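Local coordinates for protein ribosomal RNA small subunit methyltransferase E (Thermotoga maritima, PDB 1Z85) that probably methylates N3 of a single uridine in 16S ribosomal RNA, on the assembled small subunit, with S-adenosyl-L-methionine as methyl donor, at residues E85-V90 / L109-I114; E113-K118 / K149-E154; G160-L165 / T183-P188; F101-C106 / I133-A138. All blocks are in the same frame, centred on the assembly; numbering follows the deposited sequence.

Interaction 1 (E85-V90 / L109-I114); sequences EKLSVV and LGVDEI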
loop_
_atom_site.group_PDB
_atom_site.type_symbol
_atom_site.label_atom_id
_atom_site.label_comp_id
_atom_site.label_asym_id
_atom_site.label_seq_id
_atom_site.Cartn_x
_atom_site.Cartn_y
_atom_site.Cartn_z
ATOM N N GLU B 85 1.160 -23.382 -11.070
ATOM C CA GLU B 85 0.049 -23.025 -10.184
ATOM C C GLU B 85 -0.283 -21.523 -10.166
ATOM O O GLU B 85 0.561 -20.655 -9.971
ATOM C CB GLU B 85 0.177 -23.718 -8.826
ATOM C CG GLU B 85 0.295 -22.912 -7.571
ATOM C CD GLU B 85 0.476 -23.860 -6.377
ATOM O OE1 GLU B 85 -0.145 -24.948 -6.410
ATOM O OE2 GLU B 85 1.258 -23.542 -5.447
ATOM N N LYS B 86 -1.537 -21.237 -10.465
ATOM C CA LYS B 86 -1.955 -19.877 -10.739
ATOM C C LYS B 86 -2.479 -19.238 -9.462
ATOM O O LYS B 86 -3.083 -19.901 -8.609
ATOM C CB LYS B 86 -3.040 -19.807 -11.819
ATOM C CG LYS B 86 -2.807 -20.653 -13.072
ATOM C CD LYS B 86 -2.590 -19.834 -14.350
ATOM C CE LYS B 86 -2.399 -20.763 -15.575
ATOM N NZ LYS B 86 -1.271 -21.747 -15.417
ATOM N N LEU B 87 -2.209 -17.938 -9.353
ATOM C CA LEU B 87 -2.849 -17.068 -8.381
ATOM C C LEU B 87 -3.903 -16.228 -9.113
ATOM O O LEU B 87 -3.592 -15.470 -10.032
ATOM C CB LEU B 87 -1.793 -16.195 -7.719
ATOM C CG LEU B 87 -2.341 -15.116 -6.771
ATOM C CD1 LEU B 87 -3.120 -15.721 -5.626
ATOM C CD2 LEU B 87 -1.214 -14.289 -6.253
ATOM N N SER B 88 -5.152 -16.371 -8.705
ATOM C CA SER B 88 -6.272 -15.661 -9.340
ATOM C C SER B 88 -6.875 -14.685 -8.313
ATOM O O SER B 88 -6.900 -14.981 -7.123
ATOM C CB SER B 88 -7.336 -16.656 -9.844
ATOM O OG SER B 88 -6.751 -17.589 -10.739
ATOM N N VAL B 89 -7.333 -13.525 -8.786
ATOM C CA VAL B 89 -8.018 -12.567 -7.944
ATOM C C VAL B 89 -9.334 -12.171 -8.605
ATOM O O VAL B 89 -9.374 -11.865 -9.789
ATOM C CB VAL B 89 -7.124 -11.324 -7.703
ATOM C CG1 VAL B 89 -7.806 -10.315 -6.862
ATOM C CG2 VAL B 89 -5.778 -11.723 -6.972
ATOM N N VAL B 90 -10.405 -12.145 -7.822
ATOM C CA VAL B 90 -11.683 -11.566 -8.260
ATOM C C VAL B 90 -11.712 -10.126 -7.796
ATOM O O VAL B 90 -11.662 -9.868 -6.577
ATOM C CB VAL B 90 -12.866 -12.280 -7.664
ATOM C CG1 VAL B 90 -14.146 -11.601 -8.064
ATOM C CG2 VAL B 90 -12.846 -13.733 -8.112
ATOM N N LEU B 109 1.927 -7.635 -7.843
ATOM C CA LEU B 109 2.051 -8.712 -6.871
ATOM C C LEU B 109 2.034 -10.104 -7.476
ATOM O O LEU B 109 1.800 -11.105 -6.768
ATOM C CB LEU B 109 0.912 -8.619 -5.823
ATOM C CG LEU B 109 0.957 -7.312 -4.999
ATOM C CD1 LEU B 109 -0.264 -7.132 -4.136
ATOM C CD2 LEU B 109 2.217 -7.279 -4.152
ATOM N N GLY B 110 2.258 -10.193 -8.768
ATOM C CA GLY B 110 2.400 -11.492 -9.397
ATOM C C GLY B 110 1.143 -12.327 -9.586
ATOM O O GLY B 110 1.218 -13.533 -9.834
ATOM N N VAL B 111 -0.017 -11.715 -9.500
ATOM C CA VAL B 111 -1.257 -12.398 -9.861
ATOM C C VAL B 111 -1.240 -12.798 -11.342
ATOM O O VAL B 111 -0.800 -12.022 -12.199
ATOM C CB VAL B 111 -2.487 -11.503 -9.526
ATOM C CG1 VAL B 111 -3.760 -12.030 -10.106
ATOM C CG2 VAL B 111 -2.597 -11.287 -8.014
ATOM N N ASP B 112 -1.692 -14.027 -11.614
ATOM C CA ASP B 112 -1.738 -14.612 -12.980
ATOM C C ASP B 112 -3.037 -14.365 -13.749
ATOM O O ASP B 112 -3.004 -14.197 -14.953
ATOM C CB ASP B 112 -1.477 -16.133 -12.913
ATOM C CG ASP B 112 -0.119 -16.450 -12.334
ATOM O OD1 ASP B 112 0.907 -16.001 -12.882
ATOM O OD2 ASP B 112 -0.068 -17.104 -11.292
ATOM N N GLU B 113 -4.173 -14.325 -13.037
ATOM C CA GLU B 113 -5.494 -14.066 -13.640
ATOM C C GLU B 113 -6.361 -13.114 -12.822
ATOM O O GLU B 113 -6.518 -13.306 -11.628
ATOM C CB GLU B 113 -6.290 -15.362 -13.823
ATOM C CG GLU B 113 -5.530 -16.420 -14.567
ATOM C CD GLU B 113 -6.300 -17.039 -15.761
ATOM O OE1 GLU B 113 -7.378 -16.489 -16.212
ATOM O OE2 GLU B 113 -5.757 -18.070 -16.261
ATOM N N ILE B 114 -6.912 -12.097 -13.489
ATOM C CA ILE B 114 -7.883 -11.178 -12.895
ATOM C C ILE B 114 -9.297 -11.516 -13.452
ATOM O O ILE B 114 -9.484 -11.720 -14.662
ATOM C CB ILE B 114 -7.518 -9.750 -13.247
ATOM C CG1 ILE B 114 -6.044 -9.507 -12.900
ATOM C CG2 ILE B 114 -8.461 -8.760 -12.552
ATOM C CD1 ILE B 114 -5.553 -8.134 -13.250
#

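Interaction 2 (E113-K118 / K149-E154); sequences EIFFHK and KVSFLE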
loop_
_atom_site.group_PDB
_atom_site.type_symbol
_atom_site.label_atom_id
_atom_site.label_comp_id
_atom_site.label_asym_id
_atom_site.label_seq_id
_atom_site.Cartn_x
_atom_site.Cartn_y
_atom_site.Cartn_z
ATOM N N GLU B 113 -4.173 -14.325 -13.037
ATOM C CA GLU B 113 -5.494 -14.066 -13.640
ATOM C C GLU B 113 -6.361 -13.114 -12.822
ATOM O O GLU B 113 -6.518 -13.306 -11.628
ATOM C CB GLU B 113 -6.290 -15.362 -13.823
ATOM C CG GLU B 113 -5.530 -16.420 -14.567
ATOM C CD GLU B 113 -6.300 -17.039 -15.761
ATOM O OE1 GLU B 113 -7.378 -16.489 -16.212
ATOM O OE2 GLU B 113 -5.757 -18.070 -16.261
ATOM N N ILE B 114 -6.912 -12.097 -13.489
ATOM C CA ILE B 114 -7.883 -11.178 -12.895
ATOM C C ILE B 114 -9.297 -11.516 -13.452
ATOM O O ILE B 114 -9.484 -11.720 -14.662
ATOM C CB ILE B 114 -7.518 -9.750 -13.247
ATOM C CG1 ILE B 114 -6.044 -9.507 -12.900
ATOM C CG2 ILE B 114 -8.461 -8.760 -12.552
ATOM C CD1 ILE B 114 -5.553 -8.134 -13.250
ATOM N N PHE B 115 -10.267 -11.585 -12.542
ATOM C CA PHE B 115 -11.672 -11.849 -12.866
ATOM C C PHE B 115 -12.492 -10.682 -12.354
ATOM O O PHE B 115 -12.473 -10.353 -11.159
ATOM C CB PHE B 115 -12.175 -13.153 -12.251
ATOM C CG PHE B 115 -11.532 -14.375 -12.823
ATOM C CD1 PHE B 115 -12.067 -15.000 -13.928
ATOM C CD2 PHE B 115 -10.361 -14.903 -12.259
ATOM C CE1 PHE B 115 -11.467 -16.136 -14.455
ATOM C CE2 PHE B 115 -9.731 -16.000 -12.797
ATOM C CZ PHE B 115 -10.282 -16.647 -13.885
ATOM N N PHE B 116 -13.226 -10.057 -13.263
ATOM C CA PHE B 116 -14.073 -8.915 -12.920
ATOM C C PHE B 116 -15.499 -9.330 -12.637
ATOM O O PHE B 116 -16.213 -9.786 -13.530
ATOM C CB PHE B 116 -14.005 -7.882 -14.053
ATOM C CG PHE B 116 -12.676 -7.245 -14.166
ATOM C CD1 PHE B 116 -12.201 -6.477 -13.133
ATOM C CD2 PHE B 116 -11.894 -7.422 -15.276
ATOM C CE1 PHE B 116 -10.983 -5.889 -13.234
ATOM C CE2 PHE B 116 -10.651 -6.821 -15.372
ATOM C CZ PHE B 116 -10.210 -6.074 -14.386
ATOM N N HIS B 117 -15.935 -9.104 -11.402
ATOM C CA HIS B 117 -17.291 -9.409 -10.998
ATOM C C HIS B 117 -18.065 -8.168 -10.476
ATOM O O HIS B 117 -17.573 -7.354 -9.728
ATOM C CB HIS B 117 -17.257 -10.557 -9.947
ATOM C CG HIS B 117 -18.611 -11.110 -9.597
ATOM N ND1 HIS B 117 -19.219 -10.863 -8.381
ATOM C CD2 HIS B 117 -19.473 -11.883 -10.299
ATOM C CE1 HIS B 117 -20.412 -11.442 -8.362
ATOM N NE2 HIS B 117 -20.571 -12.110 -9.493
ATOM N N LYS B 118 -19.285 -8.030 -10.923
ATOM C CA LYS B 118 -20.168 -7.010 -10.428
ATOM C C LYS B 118 -21.012 -7.602 -9.262
ATOM O O LYS B 118 -21.973 -8.386 -9.451
ATOM C CB LYS B 118 -21.043 -6.526 -11.588
ATOM C CG LYS B 118 -21.871 -5.221 -11.384
ATOM C CD LYS B 118 -23.128 -5.339 -12.337
ATOM C CE LYS B 118 -23.908 -4.037 -12.576
ATOM N NZ LYS B 118 -24.525 -3.950 -13.977
ATOM N N LYS B 149 -3.916 -12.350 -17.381
ATOM C CA LYS B 149 -5.083 -12.388 -18.210
ATOM C C LYS B 149 -6.201 -11.676 -17.461
ATOM O O LYS B 149 -6.143 -11.594 -16.253
ATOM C CB LYS B 149 -5.520 -13.837 -18.484
ATOM C CG LYS B 149 -4.441 -14.828 -18.881
ATOM C CD LYS B 149 -3.608 -14.417 -20.085
ATOM C CE LYS B 149 -2.657 -15.573 -20.517
ATOM N NZ LYS B 149 -1.542 -15.154 -21.441
ATOM N N VAL B 150 -7.190 -11.142 -18.195
ATOM C CA VAL B 150 -8.397 -10.523 -17.622
ATOM C C VAL B 150 -9.634 -11.188 -18.231
ATOM O O VAL B 150 -9.632 -11.531 -19.390
ATOM C CB VAL B 150 -8.449 -8.977 -17.824
ATOM C CG1 VAL B 150 -7.243 -8.283 -17.096
ATOM C CG2 VAL B 150 -8.494 -8.620 -19.288
ATOM N N SER B 151 -10.640 -11.447 -17.389
ATOM C CA SER B 151 -11.873 -12.086 -17.780
ATOM C C SER B 151 -13.023 -11.473 -16.972
ATOM O O SER B 151 -12.795 -10.784 -15.936
ATOM C CB SER B 151 -11.802 -13.573 -17.452
ATOM O OG SER B 151 -10.688 -14.182 -18.091
ATOM N N PHE B 152 -14.236 -11.676 -17.466
ATOM C CA PHE B 152 -15.433 -11.422 -16.687
ATOM C C PHE B 152 -15.756 -12.700 -15.921
ATOM O O PHE B 152 -15.362 -13.789 -16.323
ATOM C CB PHE B 152 -16.621 -11.049 -17.555
ATOM C CG PHE B 152 -16.457 -9.767 -18.332
ATOM C CD1 PHE B 152 -16.481 -8.550 -17.681
ATOM C CD2 PHE B 152 -16.344 -9.788 -19.742
ATOM C CE1 PHE B 152 -16.363 -7.378 -18.382
ATOM C CE2 PHE B 152 -16.224 -8.595 -20.459
ATOM C CZ PHE B 152 -16.220 -7.383 -19.759
ATOM N N LEU B 153 -16.453 -12.575 -14.804
ATOM C CA LEU B 153 -16.868 -13.745 -14.018
ATOM C C LEU B 153 -18.349 -13.586 -13.722
ATOM O O LEU B 153 -18.752 -12.573 -13.116
ATOM C CB LEU B 153 -16.073 -13.775 -12.689
ATOM C CG LEU B 153 -16.465 -14.944 -11.755
ATOM C CD1 LEU B 153 -16.058 -16.258 -12.376
ATOM C CD2 LEU B 153 -15.920 -14.809 -10.366
ATOM N N GLU B 154 -19.181 -14.527 -14.151
ATOM C CA GLU B 154 -20.613 -14.347 -13.926
ATOM C C GLU B 154 -21.061 -14.704 -12.487
ATOM O O GLU B 154 -21.918 -14.023 -11.903
ATOM C CB GLU B 154 -21.458 -15.151 -14.938
ATOM C CG GLU B 154 -22.955 -14.770 -14.893
ATOM C CD GLU B 154 -23.326 -13.337 -15.390
ATOM O OE1 GLU B 154 -22.458 -12.511 -15.837
ATOM O OE2 GLU B 154 -24.549 -13.050 -15.358
HETATM O O HOH W 1 -8.269 -16.067 -19.312
HETATM O O HOH W 2 -20.534 -9.814 -12.981
#

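Interaction 3 (G160-L165 / T183-P188); sequences GNVITL and TVVVGP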
loop_
_atom_site.group_PDB
_atom_site.type_symbol
_atom_site.label_atom_id
_atom_site.label_comp_id
_atom_site.label_asym_id
_atom_site.label_seq_id
_atom_site.Cartn_x
_atom_site.Cartn_y
_atom_site.Cartn_z
ATOM N N GLY B 160 -11.156 -25.278 -5.949
ATOM C CA GLY B 160 -9.926 -25.165 -5.219
ATOM C C GLY B 160 -10.045 -24.264 -4.008
ATOM O O GLY B 160 -11.130 -23.935 -3.535
ATOM N N ASN B 161 -8.883 -23.879 -3.521
ATOM C CA ASN B 161 -8.738 -23.054 -2.342
ATOM C C ASN B 161 -9.180 -21.639 -2.680
ATOM O O ASN B 161 -8.614 -21.049 -3.575
ATOM C CB ASN B 161 -7.252 -23.072 -1.945
ATOM C CG ASN B 161 -7.027 -22.807 -0.489
ATOM O OD1 ASN B 161 -7.873 -22.239 0.188
ATOM N ND2 ASN B 161 -5.874 -23.205 -0.003
ATOM N N VAL B 162 -10.203 -21.123 -2.001
ATOM C CA VAL B 162 -10.595 -19.727 -2.133
ATOM C C VAL B 162 -10.515 -19.007 -0.788
ATOM O O VAL B 162 -10.894 -19.543 0.252
ATOM C CB VAL B 162 -12.015 -19.585 -2.696
ATOM C CG1 VAL B 162 -12.300 -18.143 -3.125
ATOM C CG2 VAL B 162 -12.260 -20.575 -3.890
ATOM N N ILE B 163 -9.972 -17.795 -0.834
ATOM C CA ILE B 163 -9.841 -16.909 0.314
ATOM C C ILE B 163 -10.641 -15.637 0.008
ATOM O O ILE B 163 -10.428 -15.017 -1.042
ATOM C CB ILE B 163 -8.373 -16.453 0.512
ATOM C CG1 ILE B 163 -7.405 -17.622 0.510
ATOM C CG2 ILE B 163 -8.213 -15.649 1.830
ATOM C CD1 ILE B 163 -7.460 -18.407 1.735
ATOM N N THR B 164 -11.524 -15.234 0.914
ATOM C CA THR B 164 -12.325 -14.019 0.715
ATOM C C THR B 164 -11.829 -12.908 1.640
ATOM O O THR B 164 -11.766 -13.090 2.844
ATOM C CB THR B 164 -13.812 -14.292 0.967
ATOM O OG1 THR B 164 -14.266 -15.277 0.047
ATOM C CG2 THR B 164 -14.653 -13.023 0.768
ATOM N N LEU B 165 -11.437 -11.787 1.044
ATOM C CA LEU B 165 -11.181 -10.551 1.762
ATOM C C LEU B 165 -12.479 -9.719 1.956
ATOM O O LEU B 165 -12.899 -8.964 1.067
ATOM C CB LEU B 165 -10.142 -9.701 1.008
ATOM C CG LEU B 165 -9.882 -8.271 1.528
ATOM C CD1 LEU B 165 -9.592 -8.245 3.055
ATOM C CD2 LEU B 165 -8.738 -7.644 0.711
ATOM N N THR B 183 -7.598 -18.748 -5.359
ATOM C CA THR B 183 -8.372 -17.578 -5.747
ATOM C C THR B 183 -8.623 -16.675 -4.545
ATOM O O THR B 183 -9.094 -17.154 -3.515
ATOM C CB THR B 183 -9.741 -18.025 -6.349
ATOM O OG1 THR B 183 -9.474 -18.874 -7.454
ATOM C CG2 THR B 183 -10.553 -16.862 -6.838
ATOM N N VAL B 184 -8.252 -15.387 -4.658
ATOM C CA VAL B 184 -8.604 -14.388 -3.665
ATOM C C VAL B 184 -9.754 -13.550 -4.203
ATOM O O VAL B 184 -9.670 -13.059 -5.308
ATOM C CB VAL B 184 -7.437 -13.409 -3.391
ATOM C CG1 VAL B 184 -7.770 -12.527 -2.219
ATOM C CG2 VAL B 184 -6.104 -14.169 -3.146
ATOM N N VAL B 185 -10.803 -13.399 -3.402
ATOM C CA VAL B 185 -12.032 -12.681 -3.748
ATOM C C VAL B 185 -11.988 -11.399 -2.940
ATOM O O VAL B 185 -12.190 -11.427 -1.736
ATOM C CB VAL B 185 -13.308 -13.516 -3.353
ATOM C CG1 VAL B 185 -14.617 -12.764 -3.581
ATOM C CG2 VAL B 185 -13.360 -14.799 -4.106
ATOM N N VAL B 186 -11.614 -10.280 -3.577
ATOM C CA VAL B 186 -11.714 -8.961 -2.937
ATOM C C VAL B 186 -13.195 -8.467 -2.902
ATOM O O VAL B 186 -13.861 -8.344 -3.922
ATOM C CB VAL B 186 -10.859 -7.931 -3.697
ATOM C CG1 VAL B 186 -10.988 -6.555 -3.057
ATOM C CG2 VAL B 186 -9.378 -8.395 -3.772
ATOM N N GLY B 187 -13.681 -8.123 -1.738
ATOM C CA GLY B 187 -15.077 -7.724 -1.594
ATOM C C GLY B 187 -15.416 -6.347 -2.134
ATOM O O GLY B 187 -14.535 -5.469 -2.286
ATOM N N PRO B 188 -16.706 -6.132 -2.433
ATOM C CA PRO B 188 -17.143 -4.854 -2.970
ATOM C C PRO B 188 -17.216 -3.719 -1.925
ATOM O O PRO B 188 -17.324 -3.954 -0.725
ATOM C CB PRO B 188 -18.526 -5.176 -3.526
ATOM C CG PRO B 188 -19.043 -6.232 -2.628
ATOM C CD PRO B 188 -17.829 -7.061 -2.247
HETATM O O HOH W 3 -9.089 -21.521 -6.440
#

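Interaction 4 (F101-C106 / I133-A138); sequences FLIEKC and IVVREA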
loop_
_atom_site.group_PDB
_atom_site.type_symbol
_atom_site.label_atom_id
_atom_site.label_comp_id
_atom_site.label_asym_id
_atom_site.label_seq_id
_atom_site.Cartn_x
_atom_site.Cartn_y
_atom_site.Cartn_z
ATOM N N PHE B 101 -6.672 0.755 -9.173
ATOM C CA PHE B 101 -5.750 0.400 -8.073
ATOM C C PHE B 101 -5.598 -1.099 -7.882
ATOM O O PHE B 101 -4.483 -1.614 -7.828
ATOM C CB PHE B 101 -6.189 1.060 -6.739
ATOM C CG PHE B 101 -5.378 0.618 -5.563
ATOM C CD1 PHE B 101 -4.132 1.174 -5.319
ATOM C CD2 PHE B 101 -5.825 -0.395 -4.741
ATOM C CE1 PHE B 101 -3.343 0.709 -4.241
ATOM C CE2 PHE B 101 -5.066 -0.866 -3.707
ATOM C CZ PHE B 101 -3.819 -0.334 -3.442
ATOM N N LEU B 102 -6.720 -1.815 -7.837
ATOM C CA LEU B 102 -6.666 -3.239 -7.605
ATOM C C LEU B 102 -6.012 -3.982 -8.757
ATOM O O LEU B 102 -5.195 -4.870 -8.538
ATOM C CB LEU B 102 -8.040 -3.824 -7.346
ATOM C CG LEU B 102 -8.729 -3.419 -6.038
ATOM C CD1 LEU B 102 -10.187 -3.923 -6.051
ATOM C CD2 LEU B 102 -7.966 -3.998 -4.861
ATOM N N ILE B 103 -6.399 -3.647 -9.986
ATOM C CA ILE B 103 -5.723 -4.161 -11.155
ATOM C C ILE B 103 -4.208 -3.893 -11.170
ATOM O O ILE B 103 -3.427 -4.763 -11.534
ATOM C CB ILE B 103 -6.267 -3.495 -12.418
ATOM C CG1 ILE B 103 -7.763 -3.791 -12.603
ATOM C CG2 ILE B 103 -5.518 -3.979 -13.643
ATOM C CD1 ILE B 103 -8.413 -2.857 -13.634
ATOM N N GLU B 104 -3.800 -2.689 -10.808
ATOM C CA GLU B 104 -2.360 -2.332 -10.806
ATOM C C GLU B 104 -1.582 -3.172 -9.826
ATOM O O GLU B 104 -0.462 -3.649 -10.096
ATOM C CB GLU B 104 -2.184 -0.838 -10.514
ATOM C CG GLU B 104 -2.357 0.057 -11.780
ATOM C CD GLU B 104 -2.373 1.607 -11.557
ATOM O OE1 GLU B 104 -2.172 2.125 -10.420
ATOM O OE2 GLU B 104 -2.648 2.294 -12.575
ATOM N N LYS B 105 -2.178 -3.352 -8.664
ATOM C CA LYS B 105 -1.620 -4.210 -7.596
ATOM C C LYS B 105 -1.570 -5.636 -7.960
ATOM O O LYS B 105 -0.622 -6.326 -7.612
ATOM C CB LYS B 105 -2.420 -4.031 -6.311
ATOM C CG LYS B 105 -1.923 -2.861 -5.425
ATOM C CD LYS B 105 -1.496 -1.656 -6.250
ATOM C CE LYS B 105 -0.292 -0.980 -5.710
ATOM N NZ LYS B 105 0.304 -0.001 -6.707
ATOM N N CYS B 106 -2.578 -6.122 -8.660
ATOM C CA CYS B 106 -2.515 -7.487 -9.199
ATOM C C CYS B 106 -1.337 -7.738 -10.148
ATOM O O CYS B 106 -0.703 -8.791 -10.107
ATOM C CB CYS B 106 -3.795 -7.815 -9.954
ATOM S SG CYS B 106 -5.204 -8.193 -8.914
ATOM N N ILE B 133 -5.429 -1.868 -20.855
ATOM C CA ILE B 133 -4.458 -0.766 -20.844
ATOM C C ILE B 133 -3.817 -0.554 -19.460
ATOM O O ILE B 133 -2.635 -0.205 -19.354
ATOM C CB ILE B 133 -5.108 0.537 -21.363
ATOM C CG1 ILE B 133 -5.407 0.380 -22.862
ATOM C CG2 ILE B 133 -4.196 1.774 -21.148
ATOM C CD1 ILE B 133 -6.316 1.436 -23.381
ATOM N N VAL B 134 -4.590 -0.727 -18.391
ATOM C CA VAL B 134 -4.072 -0.486 -17.045
ATOM C C VAL B 134 -3.044 -1.575 -16.780
ATOM O O VAL B 134 -1.973 -1.307 -16.252
ATOM C CB VAL B 134 -5.199 -0.563 -15.943
ATOM C CG1 VAL B 134 -4.591 -0.441 -14.552
ATOM C CG2 VAL B 134 -6.234 0.525 -16.102
ATOM N N VAL B 135 -3.391 -2.815 -17.120
ATOM C CA VAL B 135 -2.440 -3.940 -17.045
ATOM C C VAL B 135 -1.156 -3.714 -17.863
ATOM O O VAL B 135 -0.034 -3.875 -17.381
ATOM C CB VAL B 135 -3.123 -5.242 -17.537
ATOM C CG1 VAL B 135 -2.083 -6.320 -17.814
ATOM C CG2 VAL B 135 -4.168 -5.681 -16.510
ATOM N N ARG B 136 -1.327 -3.325 -19.104
ATOM C CA ARG B 136 -0.182 -3.030 -19.947
ATOM C C ARG B 136 0.712 -1.977 -19.283
ATOM O O ARG B 136 1.894 -2.149 -19.175
ATOM C CB ARG B 136 -0.672 -2.539 -21.301
ATOM C CG ARG B 136 0.440 -2.239 -22.258
ATOM C CD ARG B 136 0.139 -1.045 -23.130
ATOM N NE ARG B 136 -0.931 -1.377 -24.048
ATOM C CZ ARG B 136 -1.076 -0.877 -25.272
ATOM N NH1 ARG B 136 -0.215 0.010 -25.786
ATOM N NH2 ARG B 136 -2.106 -1.294 -25.994
ATOM N N GLU B 137 0.148 -0.852 -18.878
ATOM C CA GLU B 137 0.990 0.252 -18.421
ATOM C C GLU B 137 1.693 -0.152 -17.140
ATOM O O GLU B 137 2.861 0.111 -16.990
ATOM C CB GLU B 137 0.187 1.561 -18.241
ATOM C CG GLU B 137 -0.365 2.172 -19.590
ATOM C CD GLU B 137 0.725 2.608 -20.613
ATOM O OE1 GLU B 137 1.938 2.468 -20.354
ATOM O OE2 GLU B 137 0.374 3.097 -21.698
ATOM N N ALA B 138 0.987 -0.829 -16.243
ATOM C CA ALA B 138 1.606 -1.360 -15.003
ATOM C C ALA B 138 2.720 -2.370 -15.261
ATOM O O ALA B 138 3.811 -2.287 -14.682
ATOM C CB ALA B 138 0.545 -1.990 -14.101
HETATM O O HOH W 4 -1.695 1.130 -15.241
#

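Interaction 1 (E85-V90 / L109-I114)
Leu-87 to Val-89 pair with Val-111 to Ile-114 where a beta-alpha-beta unit closes. Strands 87-92 and 113-117 lie parallel in the sheet of the SPOUT methyltransferase domain, and helix 96-108 connects them. Leu-87 O takes two donors, Asp-112 N at 2.9 Å and Glu-113 N at 3.3 Å. Two residues on, Val-89 N binds Glu-113 O at 3.0 Å. Asp-112 supplies the polar side chain. Its CG sits anti to the carbonyl carbon (chi1 -61°), which brings OD2 to Leu-87 N at 3.0 Å. The bond is nearly straight (169°) and uses the anti lone pair of OD2. The same oxygen forms a salt bridge with Lys-233. With an alanine here, Leu-87 N would probably lose its acceptor and Lys-233 its carboxylate partner at this position. Beside helix 216-230, Leu-87 CD2 meets Val-111 CG2 at 3.7 Å. Val-89 CG2 presses on the same methyl, Val-111 CG2, at a tight 3.4 Å.

Interaction 2 (E113-K118 / K149-E154)
Phe-116 and Val-150 meet on the buried face of the strand pair, where CE2 of the ring lies 3.9 Å from Val-150 CB. Ile-114 CG2 lies over the rim of one face of this ring from within its own strand, and Ile-114 CB approaches Val-150 CG1 at 4.1 Å. On the other face of the sheet, Phe-115 CB packs on Leu-153 CB and Phe-115 CD1 on Ser-151 CB at 3.8 Å. The strands are the two ends of a beta-alpha-beta unit, parallel and in register from Glu-113/Lys-149 to Phe-116/Phe-152. Phe-116 N binds Ser-151 O at 2.8 Å, and Leu-153 N reaches Phe-116 O from above the carbonyl plane. At the end of strand 113-117, CG of His-117 lies anti to the backbone N (chi1 -171°), which turns the ring edge to segment 149-154: His-117 CD2 lies 3.0 Å from Leu-153 O, and NE2 makes a weak bond to Glu-154 O at 3.4 Å. A leucine in place of His-117 would probably leave Glu-154 O without this donor. Nearby, a water links Lys-118 N to Leu-153 O. At the opposite end, a second water donates to Glu-113 OE1 at 3.3 Å and makes a weak bond with Ser-151 OG.

Interaction 3 (G160-L165 / T183-P188)
Leu-165, Val-185 and Thr-183 have the most surface buried between these two strands. Val-185 is held through its backbone on the side facing strand 161-165. Its N donates to Ile-163 O at 2.9 Å, and its O accepts from Leu-165 N, also at 2.9 Å. Its side chain meets two neighbours. CG2, anti to the carbonyl carbon, reaches Val-162 CG1 at 3.6 Å, and the two valines cross at a slant. CB lies 3.9 Å from Thr-164 OG1, and these two side chains run alongside each other, pointing the same way. The Thr-164 hydroxyl has its polar partner in Thr-204. Thr-183 starts the pairing. Its N donates to Asn-161 O at 3.1 Å, and its O accepts from Ile-163 N in a nearly straight bond (170°). A water donates to Asn-161 O and accepts from Thr-183 OG1 at 2.9 Å, bridging the two strands. Leu-165 ends the ladder. Its CB rests 3.8 Å from Val-185 O, and its own O accepts from Gly-187 N at 3.0 Å. Its side chain lies on the face of Val-184 and Val-186, where it touches Thr-223 of helix 216-230. The strands are parallel, their short axes 20° apart. They lie beyond strand 87-92 in the sheet of the alpha/beta knot fold of SPOUT methyltransferases.

Interaction 4 (F101-C106 / I133-A138)
Ile-103 and Glu-104 meet Val-134, Val-135 and Ala-138 mainly through apolar contacts. Ile-103 CG2 is the central methyl. With CG1 beside the backbone N (chi1 -62°), this methyl stands anti to that N and points across to the second helix. There it touches Val-135 CG2 at 3.6 Å and Val-134 CG1 at 3.8 Å. Ile-103 crosses each valine side chain at about a right angle. The aliphatic part of Glu-104 extends this patch: its CG packs on Val-134 CG1 at 3.6 Å and on Ala-138 CB at 4.2 Å. Val-134 CG1 therefore sits against both Ile-103 and Glu-104. The small Ala-138 side chain lies at the closest backbone approach, with its CA 5.9 Å from the CA of Glu-104. The two segments belong to helices 96-108 and 128-142, the connecting helices of two successive beta-alpha-beta units in the methyltransferase domain. Both helices lie on the same face of the parallel sheet, and their short axes cross at -43° with a closest approach of 9.0 Å. The polar contacts lie at the carboxylate of Glu-104. Its chain is extended beyond CG, which carries the charged end past Val-134. A water donates to Glu-104 OE2 at 3.1 Å and to Val-134 O at 2.7 Å, bridging the helices. Glu-104 OE2 also forms a salt bridge with Arg-100, one turn back in its own helix.

In the fold
After the N-terminal PUA-family domain, the chain enters the parallel sheet at strand 87-92. Interaction 1 closes the first beta-alpha-beta loop around helix 96-108. Interaction 2 begins on the strand where interaction 1 ends, sharing Glu-113 and Ile-114, and closes the next loop around helix 128-142. Interaction 4 joins these two helices, so it crosses both interactions along the chain. Ile-103 of this contact, with Cys-106 beside it on the helix, packs on Ile-114 in the sheet. Interaction 3 follows in series and closes a later loop without helix. Its strand 182-186 returns beside strand 87-92, where Val-90 N meets Val-184 O, joining the two halves of the sheet.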